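Local coordinates for protein Amuc_1102 (Akkermansia muciniphila, PDB 7DSZ) that is of unknown function but adopts an immunoglobulin-like fold related to archaeal type IV pilus proteins, consistent with a role in pilus-like assembly, at residues N84-V98 with S168-E182. Numbering follows the deposited sequence.
Sequences NPDRSRQYLKLYKEV and SIVETSYYPLLNKDE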
ATOM      1  N   ASN C  84      -4.025  -0.366 -28.741  1.00 29.26           N
ATOM      2  CA  ASN C  84      -5.096  -1.087 -28.060  1.00 33.55           C
ATOM      3  C   ASN C  84      -5.161  -2.497 -28.631  1.00 37.12           C
ATOM      4  O   ASN C  84      -5.505  -2.673 -29.807  1.00 35.22           O
ATOM      5  CB  ASN C  84      -6.443  -0.378 -28.222  1.00 31.30           C
ATOM      6  CG  ASN C  84      -7.529  -0.988 -27.353  1.00 30.65           C
ATOM      7  OD1 ASN C  84      -7.392  -2.107 -26.872  1.00 29.38           O
ATOM      8  ND2 ASN C  84      -8.614  -0.251 -27.145  1.00 29.96           N
ATOM      9  N   PRO C  85      -4.831  -3.525 -27.842  1.00 31.98           N
ATOM     10  CA  PRO C  85      -4.855  -4.889 -28.385  1.00 27.29           C
ATOM     11  C   PRO C  85      -6.254  -5.390 -28.676  1.00 29.86           C
ATOM     12  O   PRO C  85      -6.391  -6.400 -29.375  1.00 36.31           O
ATOM     13  CB  PRO C  85      -4.179  -5.720 -27.286  1.00 27.18           C
ATOM     14  CG  PRO C  85      -4.454  -4.950 -26.019  1.00 24.41           C
ATOM     15  CD  PRO C  85      -4.445  -3.494 -26.415  1.00 25.72           C
ATOM     16  N   ASP C  86      -7.288  -4.733 -28.146  1.00 30.00           N
ATOM     17  CA  ASP C  86      -8.672  -5.116 -28.396  1.00 30.81           C
ATOM     18  C   ASP C  86      -9.306  -4.362 -29.551  1.00 44.01           C
ATOM     19  O   ASP C  86     -10.306  -4.837 -30.104  1.00 41.22           O
ATOM     20  CB  ASP C  86      -9.532  -4.879 -27.155  1.00 28.67           C
ATOM     21  CG  ASP C  86      -9.245  -5.863 -26.055  1.00 33.09           C
ATOM     22  OD1 ASP C  86      -8.891  -7.016 -26.374  1.00 31.96           O
ATOM     23  OD2 ASP C  86      -9.363  -5.477 -24.871  1.00 37.40           O
ATOM     24  N   ARG C  87      -8.771  -3.176 -29.905  1.00 39.13           N
ATOM     25  CA  ARG C  87      -9.274  -2.355 -31.020  1.00 42.74           C
ATOM     26  C   ARG C  87      -8.046  -1.726 -31.671  1.00 40.28           C
ATOM     27  O   ARG C  87      -7.680  -0.582 -31.379  1.00 51.51           O
ATOM     28  CB  ARG C  87     -10.265  -1.290 -30.549  1.00 44.30           C
ATOM     29  CG  ARG C  87     -11.421  -1.817 -29.716  1.00 46.16           C
ATOM     30  CD  ARG C  87     -11.962  -0.734 -28.804  1.00 50.52           C
ATOM     31  NE  ARG C  87     -12.463   0.421 -29.547  1.00 64.12           N
ATOM     32  CZ  ARG C  87     -13.752   0.697 -29.715  1.00 63.09           C
ATOM     33  NH1 ARG C  87     -14.672  -0.097 -29.188  1.00 66.75           N
ATOM     34  NH2 ARG C  87     -14.123   1.769 -30.401  1.00 68.49           N
ATOM     35  N   SER C  88      -7.404  -2.482 -32.559  1.00 42.70           N
ATOM     36  CA  SER C  88      -6.109  -2.093 -33.110  1.00 54.57           C
ATOM     37  C   SER C  88      -6.158  -0.807 -33.928  1.00 57.06           C
ATOM     38  O   SER C  88      -5.100  -0.299 -34.316  1.00 54.22           O
ATOM     39  CB  SER C  88      -5.559  -3.229 -33.967  1.00 59.95           C
ATOM     40  OG  SER C  88      -6.544  -3.673 -34.883  1.00 64.78           O
ATOM     41  N   ARG C  89      -7.348  -0.270 -34.200  1.00 50.49           N
ATOM     42  CA  ARG C  89      -7.449   1.009 -34.884  1.00 52.80           C
ATOM     43  C   ARG C  89      -7.042   2.186 -34.000  1.00 57.28           C
ATOM     44  O   ARG C  89      -6.871   3.295 -34.516  1.00 49.44           O
ATOM     45  CB  ARG C  89      -8.880   1.192 -35.402  1.00 64.98           C
ATOM     46  CG  ARG C  89      -8.980   1.861 -36.770  1.00 66.32           C
ATOM     47  CD  ARG C  89     -10.130   1.296 -37.623  1.00 73.26           C
ATOM     48  NE  ARG C  89     -11.024   0.410 -36.876  1.00 79.72           N
ATOM     49  CZ  ARG C  89     -12.193  -0.038 -37.333  1.00 81.54           C
ATOM     50  NH1 ARG C  89     -12.621   0.321 -38.536  1.00 75.73           N
ATOM     51  NH2 ARG C  89     -12.941  -0.842 -36.584  1.00 77.15           N
ATOM     52  N   GLN C  90      -6.864   1.983 -32.692  1.00 48.87           N
ATOM     53  CA  GLN C  90      -6.615   3.097 -31.790  1.00 43.69           C
ATOM     54  C   GLN C  90      -5.433   2.814 -30.869  1.00 38.82           C
ATOM     55  O   GLN C  90      -4.987   1.672 -30.703  1.00 33.14           O
ATOM     56  CB  GLN C  90      -7.855   3.431 -30.952  1.00 43.71           C
ATOM     57  CG  GLN C  90      -8.221   2.385 -29.929  1.00 42.88           C
ATOM     58  CD  GLN C  90      -9.444   2.766 -29.116  1.00 52.18           C
ATOM     59  OE1 GLN C  90      -9.668   2.233 -28.028  1.00 46.35           O
ATOM     60  NE2 GLN C  90     -10.243   3.689 -29.641  1.00 47.01           N
ATOM     61  N   TYR C  91      -4.930   3.893 -30.276  1.00 38.16           N
ATOM     62  CA  TYR C  91      -3.878   3.838 -29.273  1.00 33.25           C
ATOM     63  C   TYR C  91      -4.475   4.057 -27.893  1.00 30.71           C
ATOM     64  O   TYR C  91      -5.451   4.796 -27.728  1.00 33.84           O
ATOM     65  CB  TYR C  91      -2.800   4.904 -29.527  1.00 33.43           C
ATOM     66  CG  TYR C  91      -1.981   4.696 -30.776  1.00 35.97           C
ATOM     67  CD1 TYR C  91      -0.986   3.739 -30.820  1.00 33.11           C
ATOM     68  CD2 TYR C  91      -2.189   5.476 -31.911  1.00 45.25           C
ATOM     69  CE1 TYR C  91      -0.227   3.546 -31.955  1.00 42.50           C
ATOM     70  CE2 TYR C  91      -1.426   5.294 -33.052  1.00 43.05           C
ATOM     71  CZ  TYR C  91      -0.448   4.323 -33.067  1.00 46.60           C
ATOM     72  OH  TYR C  91       0.316   4.119 -34.191  1.00 52.81           O
ATOM     73  N   LEU C  92      -3.862   3.419 -26.894  1.00 29.16           N
ATOM     74  CA  LEU C  92      -4.169   3.671 -25.495  1.00 25.33           C
ATOM     75  C   LEU C  92      -3.108   4.601 -24.920  1.00 22.06           C
ATOM     76  O   LEU C  92      -1.919   4.375 -25.123  1.00 26.90           O
ATOM     77  CB  LEU C  92      -4.201   2.364 -24.697  1.00 24.77           C
ATOM     78  CG  LEU C  92      -5.297   1.396 -25.145  1.00 27.99           C
ATOM     79  CD1 LEU C  92      -5.232   0.106 -24.343  1.00 29.45           C
ATOM     80  CD2 LEU C  92      -6.668   2.066 -25.018  1.00 27.88           C
ATOM     81  N   LYS C  93      -3.540   5.638 -24.222  1.00 26.90           N
ATOM     82  CA  LYS C  93      -2.630   6.536 -23.522  1.00 26.73           C
ATOM     83  C   LYS C  93      -2.692   6.211 -22.035  1.00 21.71           C
ATOM     84  O   LYS C  93      -3.749   6.345 -21.408  1.00 24.84           O
ATOM     85  CB  LYS C  93      -2.981   7.998 -23.780  1.00 26.38           C
ATOM     86  CG  LYS C  93      -2.042   8.978 -23.088  1.00 27.17           C
ATOM     87  CD  LYS C  93      -2.161  10.388 -23.653  1.00 30.95           C
ATOM     88  CE  LYS C  93      -3.568  10.941 -23.462  1.00 29.33           C
ATOM     89  NZ  LYS C  93      -3.707  12.322 -24.028  1.00 32.53           N
ATOM     90  N   LEU C  94      -1.565   5.761 -21.489  1.00 22.56           N
ATOM     91  CA  LEU C  94      -1.442   5.397 -20.085  1.00 19.92           C
ATOM     92  C   LEU C  94      -0.733   6.526 -19.349  1.00 20.82           C
ATOM     93  O   LEU C  94       0.276   7.047 -19.834  1.00 20.82           O
ATOM     94  CB  LEU C  94      -0.654   4.098 -19.931  1.00 20.13           C
ATOM     95  CG  LEU C  94      -1.038   2.977 -20.895  1.00 23.30           C
ATOM     96  CD1 LEU C  94      -0.218   1.736 -20.551  1.00 21.48           C
ATOM     97  CD2 LEU C  94      -2.550   2.690 -20.850  1.00 21.44           C
ATOM     98  N   TYR C  95      -1.258   6.900 -18.190  1.00 19.00           N
ATOM     99  CA  TYR C  95      -0.763   8.064 -17.465  1.00 18.73           C
ATOM    100  C   TYR C  95      -0.472   7.710 -16.018  1.00 20.46           C
ATOM    101  O   TYR C  95      -1.226   6.958 -15.391  1.00 22.01           O
ATOM    102  CB  TYR C  95      -1.790   9.181 -17.505  1.00 21.52           C
ATOM    103  CG  TYR C  95      -1.507  10.374 -16.607  1.00 20.28           C
ATOM    104  CD1 TYR C  95      -0.615  11.368 -17.010  1.00 22.58           C
ATOM    105  CD2 TYR C  95      -2.171  10.539 -15.398  1.00 24.34           C
ATOM    106  CE1 TYR C  95      -0.378  12.489 -16.220  1.00 21.53           C
ATOM    107  CE2 TYR C  95      -1.935  11.657 -14.595  1.00 26.01           C
ATOM    108  CZ  TYR C  95      -1.026  12.616 -15.017  1.00 25.81           C
ATOM    109  OH  TYR C  95      -0.797  13.723 -14.244  1.00 31.84           O
ATOM    110  N   LYS C  96       0.602   8.283 -15.477  1.00 18.24           N
ATOM    111  CA  LYS C  96       0.885   8.109 -14.059  1.00 15.61           C
ATOM    112  C   LYS C  96       1.602   9.334 -13.514  1.00 17.76           C
ATOM    113  O   LYS C  96       2.548   9.822 -14.140  1.00 19.20           O
ATOM    114  CB  LYS C  96       1.740   6.861 -13.834  1.00 17.16           C
ATOM    115  CG  LYS C  96       2.034   6.580 -12.372  1.00 17.75           C
ATOM    116  CD  LYS C  96       0.773   6.140 -11.636  1.00 18.28           C
ATOM    117  CE  LYS C  96       1.129   5.450 -10.321  1.00 21.43           C
ATOM    118  NZ  LYS C  96      -0.095   4.851  -9.673  1.00 24.31           N
ATOM    119  N   GLU C  97       1.154   9.811 -12.352  1.00 16.25           N
ATOM    120  CA  GLU C  97       1.858  10.820 -11.565  1.00 17.98           C
ATOM    121  C   GLU C  97       2.616  10.140 -10.436  1.00 18.85           C
ATOM    122  O   GLU C  97       2.033   9.348  -9.685  1.00 19.58           O
ATOM    123  CB  GLU C  97       0.890  11.828 -10.950  1.00 24.24           C
ATOM    124  CG  GLU C  97       0.592  13.017 -11.791  1.00 37.43           C
ATOM    125  CD  GLU C  97      -0.441  13.935 -11.146  1.00 48.58           C
ATOM    126  OE1 GLU C  97      -1.548  14.095 -11.723  1.00 41.66           O
ATOM    127  OE2 GLU C  97      -0.139  14.476 -10.056  1.00 43.12           O
ATOM    128  N   VAL C  98       3.904  10.451 -10.316  1.00 17.43           N
ATOM    129  CA  VAL C  98       4.738   9.995  -9.206  1.00 17.70           C
ATOM    130  C   VAL C  98       5.310  11.235  -8.537  1.00 18.82           C
ATOM    131  O   VAL C  98       6.052  11.996  -9.171  1.00 19.72           O
ATOM    132  CB  VAL C  98       5.865   9.059  -9.676  1.00 18.21           C
ATOM    133  CG1 VAL C  98       6.668   8.530  -8.492  1.00 18.31           C
ATOM    134  CG2 VAL C  98       5.300   7.894 -10.498  1.00 17.38           C
ATOM    135  N   SER C 168      -8.251   8.723 -32.185  1.00 47.77           N
ATOM    136  CA  SER C 168      -7.394   7.551 -32.282  1.00 50.85           C
ATOM    137  C   SER C 168      -6.487   7.363 -31.067  1.00 47.75           C
ATOM    138  O   SER C 168      -5.712   6.400 -31.038  1.00 44.46           O
ATOM    139  CB  SER C 168      -6.538   7.624 -33.546  1.00 48.78           C
ATOM    140  OG  SER C 168      -5.588   8.672 -33.459  1.00 60.02           O
ATOM    141  N   ILE C 169      -6.537   8.259 -30.084  1.00 45.13           N
ATOM    142  CA  ILE C 169      -5.772   8.113 -28.851  0.50 40.17           C
ATOM    143  C   ILE C 169      -6.745   8.270 -27.690  1.00 40.54           C
ATOM    144  O   ILE C 169      -7.363   9.329 -27.520  1.00 42.11           O
ATOM    145  CB  ILE C 169      -4.602   9.116 -28.758  0.50 42.75           C
ATOM    146  CG1 ILE C 169      -3.867   8.980 -27.421  0.50 42.52           C
ATOM    147  CG2 ILE C 169      -5.057  10.548 -28.989  0.50 45.41           C
ATOM    148  CD1 ILE C 169      -2.888   7.832 -27.384  0.50 36.33           C
ATOM    149  N   VAL C 170      -6.905   7.206 -26.908  1.00 35.51           N
ATOM    150  CA  VAL C 170      -7.878   7.154 -25.824  1.00 35.60           C
ATOM    151  C   VAL C 170      -7.142   6.918 -24.514  1.00 33.42           C
ATOM    152  O   VAL C 170      -6.391   5.944 -24.393  1.00 29.64           O
ATOM    153  CB  VAL C 170      -8.913   6.039 -26.061  1.00 37.90           C
ATOM    154  CG1 VAL C 170     -10.015   6.104 -25.013  1.00 44.09           C
ATOM    155  CG2 VAL C 170      -9.475   6.127 -27.478  1.00 45.69           C
ATOM    156  N   GLU C 171      -7.382   7.781 -23.531  1.00 34.94           N
ATOM    157  CA  GLU C 171      -6.800   7.590 -22.208  1.00 30.88           C
ATOM    158  C   GLU C 171      -7.611   6.555 -21.435  1.00 36.65           C
ATOM    159  O   GLU C 171      -8.836   6.486 -21.566  1.00 34.39           O
ATOM    160  CB  GLU C 171      -6.755   8.914 -21.441  1.00 38.63           C
ATOM    161  CG  GLU C 171      -5.875   8.868 -20.172  1.00 48.29           C
ATOM    162  CD  GLU C 171      -5.681  10.236 -19.515  1.00 50.83           C
ATOM    163  OE1 GLU C 171      -5.420  10.282 -18.290  1.00 50.63           O
ATOM    164  OE2 GLU C 171      -5.789  11.263 -20.224  1.00 54.69           O
ATOM    165  N   THR C 172      -6.922   5.732 -20.643  1.00 25.53           N
ATOM    166  CA  THR C 172      -7.584   4.696 -19.859  1.00 29.57           C
ATOM    167  C   THR C 172      -6.845   4.505 -18.545  1.00 30.59           C
ATOM    168  O   THR C 172      -5.610   4.567 -18.502  1.00 28.65           O
ATOM    169  CB  THR C 172      -7.650   3.362 -20.611  1.00 26.98           C
ATOM    170  OG1 THR C 172      -8.295   2.374 -19.792  1.00 29.61           O
ATOM    171  CG2 THR C 172      -6.259   2.857 -20.977  1.00 25.69           C
ATOM    172  N   SER C 173      -7.603   4.282 -17.473  1.00 27.13           N
ATOM    173  CA  SER C 173      -7.004   3.922 -16.197  1.00 27.43           C
ATOM    174  C   SER C 173      -6.784   2.424 -16.070  1.00 29.01           C
ATOM    175  O   SER C 173      -6.160   1.975 -15.099  1.00 25.84           O
ATOM    176  CB  SER C 173      -7.872   4.430 -15.041  1.00 37.56           C
ATOM    177  OG  SER C 173      -7.751   5.839 -14.924  1.00 43.16           O
ATOM    178  N   TYR C 174      -7.282   1.644 -17.024  1.00 26.48           N
ATOM    179  CA  TYR C 174      -6.922   0.243 -17.097  1.00 21.04           C
ATOM    180  C   TYR C 174      -5.497   0.138 -17.626  1.00 22.20           C
ATOM    181  O   TYR C 174      -4.876   1.140 -17.995  1.00 24.37           O
ATOM    182  CB  TYR C 174      -7.945  -0.500 -17.955  1.00 25.43           C
ATOM    183  CG  TYR C 174      -9.303  -0.530 -17.288  1.00 26.39           C
ATOM    184  CD1 TYR C 174      -9.434  -0.988 -15.980  1.00 25.69           C
ATOM    185  CD2 TYR C 174     -10.443  -0.076 -17.946  1.00 30.41           C
ATOM    186  CE1 TYR C 174     -10.662  -1.014 -15.354  1.00 27.72           C
ATOM    187  CE2 TYR C 174     -11.679  -0.098 -17.319  1.00 29.44           C
ATOM    188  CZ  TYR C 174     -11.777  -0.568 -16.022  1.00 32.99           C
ATOM    189  OH  TYR C 174     -12.988  -0.606 -15.372  1.00 40.10           O
ATOM    190  N   TYR C 175      -4.959  -1.076 -17.685  1.00 19.00           N
ATOM    191  CA  TYR C 175      -3.526  -1.272 -17.890  1.00 19.47           C
ATOM    192  C   TYR C 175      -2.747  -0.322 -16.976  1.00 24.05           C
ATOM    193  O   TYR C 175      -2.010   0.544 -17.459  1.00 19.25           O
ATOM    194  CB  TYR C 175      -3.120  -1.040 -19.337  1.00 21.48           C
ATOM    195  CG  TYR C 175      -3.872  -1.809 -20.387  1.00 22.83           C
ATOM    196  CD1 TYR C 175      -5.136  -1.398 -20.815  1.00 23.47           C
ATOM    197  CD2 TYR C 175      -3.287  -2.893 -21.004  1.00 18.44           C
ATOM    198  CE1 TYR C 175      -5.813  -2.091 -21.808  1.00 23.42           C
ATOM    199  CE2 TYR C 175      -3.944  -3.584 -22.001  1.00 21.33           C
ATOM    200  CZ  TYR C 175      -5.204  -3.183 -22.390  1.00 22.08           C
ATOM    201  OH  TYR C 175      -5.850  -3.881 -23.384  1.00 24.64           O
ATOM    202  N   PRO C 176      -2.939  -0.412 -15.665  1.00 21.02           N
ATOM    203  CA  PRO C 176      -2.477   0.676 -14.794  1.00 21.43           C
ATOM    204  C   PRO C 176      -0.957   0.753 -14.719  1.00 18.93           C
ATOM    205  O   PRO C 176      -0.265  -0.252 -14.525  1.00 16.90           O
ATOM    206  CB  PRO C 176      -3.098   0.337 -13.430  1.00 23.21           C
ATOM    207  CG  PRO C 176      -3.452  -1.105 -13.494  1.00 26.74           C
ATOM    208  CD  PRO C 176      -3.690  -1.453 -14.933  1.00 18.97           C
ATOM    209  N   LEU C 177      -0.453   1.966 -14.903  1.00 18.58           N
ATOM    210  CA  LEU C 177       0.939   2.267 -14.622  1.00 19.26           C
ATOM    211  C   LEU C 177       1.122   2.338 -13.120  1.00 20.05           C
ATOM    212  O   LEU C 177       0.309   2.944 -12.419  1.00 21.57           O
ATOM    213  CB  LEU C 177       1.319   3.603 -15.242  1.00 20.54           C
ATOM    214  CG  LEU C 177       1.676   3.562 -16.718  1.00 23.51           C
ATOM    215  CD1 LEU C 177       1.883   4.995 -17.210  1.00 22.35           C
ATOM    216  CD2 LEU C 177       2.929   2.712 -16.885  1.00 21.04           C
ATOM    217  N   LEU C 178       2.191   1.725 -12.623  1.00 17.34           N
ATOM    218  CA  LEU C 178       2.398   1.605 -11.194  1.00 16.51           C
ATOM    219  C   LEU C 178       3.675   2.332 -10.798  1.00 18.95           C
ATOM    220  O   LEU C 178       4.640   2.360 -11.562  1.00 16.71           O
ATOM    221  CB  LEU C 178       2.512   0.151 -10.801  1.00 14.19           C
ATOM    222  CG  LEU C 178       1.295  -0.680 -11.232  1.00 18.10           C
ATOM    223  CD1 LEU C 178       1.610  -2.166 -11.098  1.00 20.48           C
ATOM    224  CD2 LEU C 178       0.137  -0.315 -10.339  1.00 22.33           C
ATOM    225  N   ASN C 179       3.668   2.917  -9.609  1.00 16.21           N
ATOM    226  CA  ASN C 179       4.934   3.418  -9.084  1.00 15.67           C
ATOM    227  C   ASN C 179       5.653   2.268  -8.380  1.00 15.21           C
ATOM    228  O   ASN C 179       5.102   1.180  -8.170  1.00 16.89           O
ATOM    229  CB  ASN C 179       4.718   4.673  -8.201  1.00 14.58           C
ATOM    230  CG  ASN C 179       4.143   4.368  -6.797  1.00 16.24           C
ATOM    231  OD1 ASN C 179       4.498   3.400  -6.155  1.00 17.28           O
ATOM    232  ND2 ASN C 179       3.274   5.257  -6.316  1.00 17.78           N
ATOM    233  N   LYS C 180       6.927   2.506  -8.043  1.00 12.96           N
ATOM    234  CA  LYS C 180       7.773   1.433  -7.544  1.00 14.97           C
ATOM    235  C   LYS C 180       7.221   0.816  -6.268  1.00 16.40           C
ATOM    236  O   LYS C 180       7.332  -0.400  -6.065  1.00 16.01           O
ATOM    237  CB  LYS C 180       9.198   1.979  -7.323  1.00 14.35           C
ATOM    238  CG  LYS C 180      10.178   0.968  -6.775  1.00 16.86           C
ATOM    239  CD  LYS C 180      11.611   1.531  -6.908  1.00 18.97           C
ATOM    240  CE  LYS C 180      12.655   0.578  -6.333  1.00 18.65           C
ATOM    241  NZ  LYS C 180      12.648   0.603  -4.843  1.00 19.33           N
ATOM    242  N   ASP C 181       6.622   1.637  -5.387  1.00 16.08           N
ATOM    243  CA  ASP C 181       6.073   1.124  -4.137  1.00 18.40           C
ATOM    244  C   ASP C 181       4.778   0.365  -4.340  1.00 21.48           C
ATOM    245  O   ASP C 181       4.284  -0.241  -3.385  1.00 21.02           O
ATOM    246  CB  ASP C 181       5.861   2.267  -3.130  1.00 16.48           C
ATOM    247  CG  ASP C 181       7.182   2.775  -2.552  1.00 22.29           C
ATOM    248  OD1 ASP C 181       8.171   2.006  -2.566  1.00 24.64           O
ATOM    249  OD2 ASP C 181       7.242   3.929  -2.087  1.00 23.08           O
ATOM    250  N   GLU C 182       4.237   0.377  -5.556  1.00 16.65           N
ATOM    251  CA  GLU C 182       3.089  -0.436  -5.934  1.00 19.44           C
ATOM    252  C   GLU C 182       3.482  -1.712  -6.676  1.00 22.11           C
ATOM    253  O   GLU C 182       2.630  -2.333  -7.329  1.00 22.44           O
ATOM    254  CB  GLU C 182       2.143   0.401  -6.790  1.00 19.31           C
ATOM    255  CG  GLU C 182       1.591   1.619  -6.046  1.00 19.40           C
ATOM    256  CD  GLU C 182       0.793   2.568  -6.947  1.00 23.85           C
ATOM    257  OE1 GLU C 182       1.198   2.835  -8.104  1.00 19.03           O
ATOM    258  OE2 GLU C 182      -0.252   3.069  -6.480  1.00 27.63           O
TER
HETATM  259  O   HOH W   1      -8.096  -2.969 -24.458  1.00 29.76           O
HETATM  260  O   HOH W   2      -2.213   4.327 -15.285  1.00 23.00           O
HETATM  261  O   HOH W   3      -4.069   6.563 -17.247  1.00 28.84           O
HETATM  262  O   HOH W   4      -2.143   3.679 -11.911  1.00 30.04           O
HETATM  263  O   HOH W   5      -0.074   6.500  -6.747  1.00 36.70           O
HETATM  264  O   HOH W   6       2.301   7.756  -7.523  1.00 19.52           O
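Y91 and K93 pair in parallel with I169 and E171, knitting the short strand 169-171 onto the edge of strand 91-98. The bonds alternate along the ladder: Y91 N gives to S168 O at 2.7 Å, V170 N to Y91 O, K93 N to V170 O, and a weaker bond from T172 N to K93 O ends the pairing. Beyond it the chains part, and waters take over: one links Y95 N to T172 O, another Y95 O to L177 N.

Apolar contacts lie on both faces. I169, in one of its two conformers, reaches across with CD1 to the CB atoms of Y91 and K93. On the other face L92 sets CD1 3.4 Å from CE1 of Y175, the two side chains crossing at about a right angle, while L94 packs CD2 alongside the methyl of T172. L177 then tucks CD1 against L94 CB; branched leucines suit this buried side.

Polar ends close the contact. The Y175 hydroxyl lies 3.2 Å from P85 CG and meets a water shared with N84 OD1 and D86 OD2, so a buried phenol keeps a polar partner. D86 also pairs with R122 and accepts from S68 N of the second subunit. K96, bent at chi2 (69°), is long enough to run its methylenes past L177 O and form a salt bridge from NZ to E182 OE1 at 2.9 Å, on its syn lone pair; N179 N grips the same oxygen from the anti side.

Strand 70-83 pairs with the other edge of 91-98, and helix 117-124 packs on Y175. L177 touches both I80 and L115, and L178 bonds through its backbone to Y114, so this part of the chain lies between the 70-83/91-98 pair and strand 109-115.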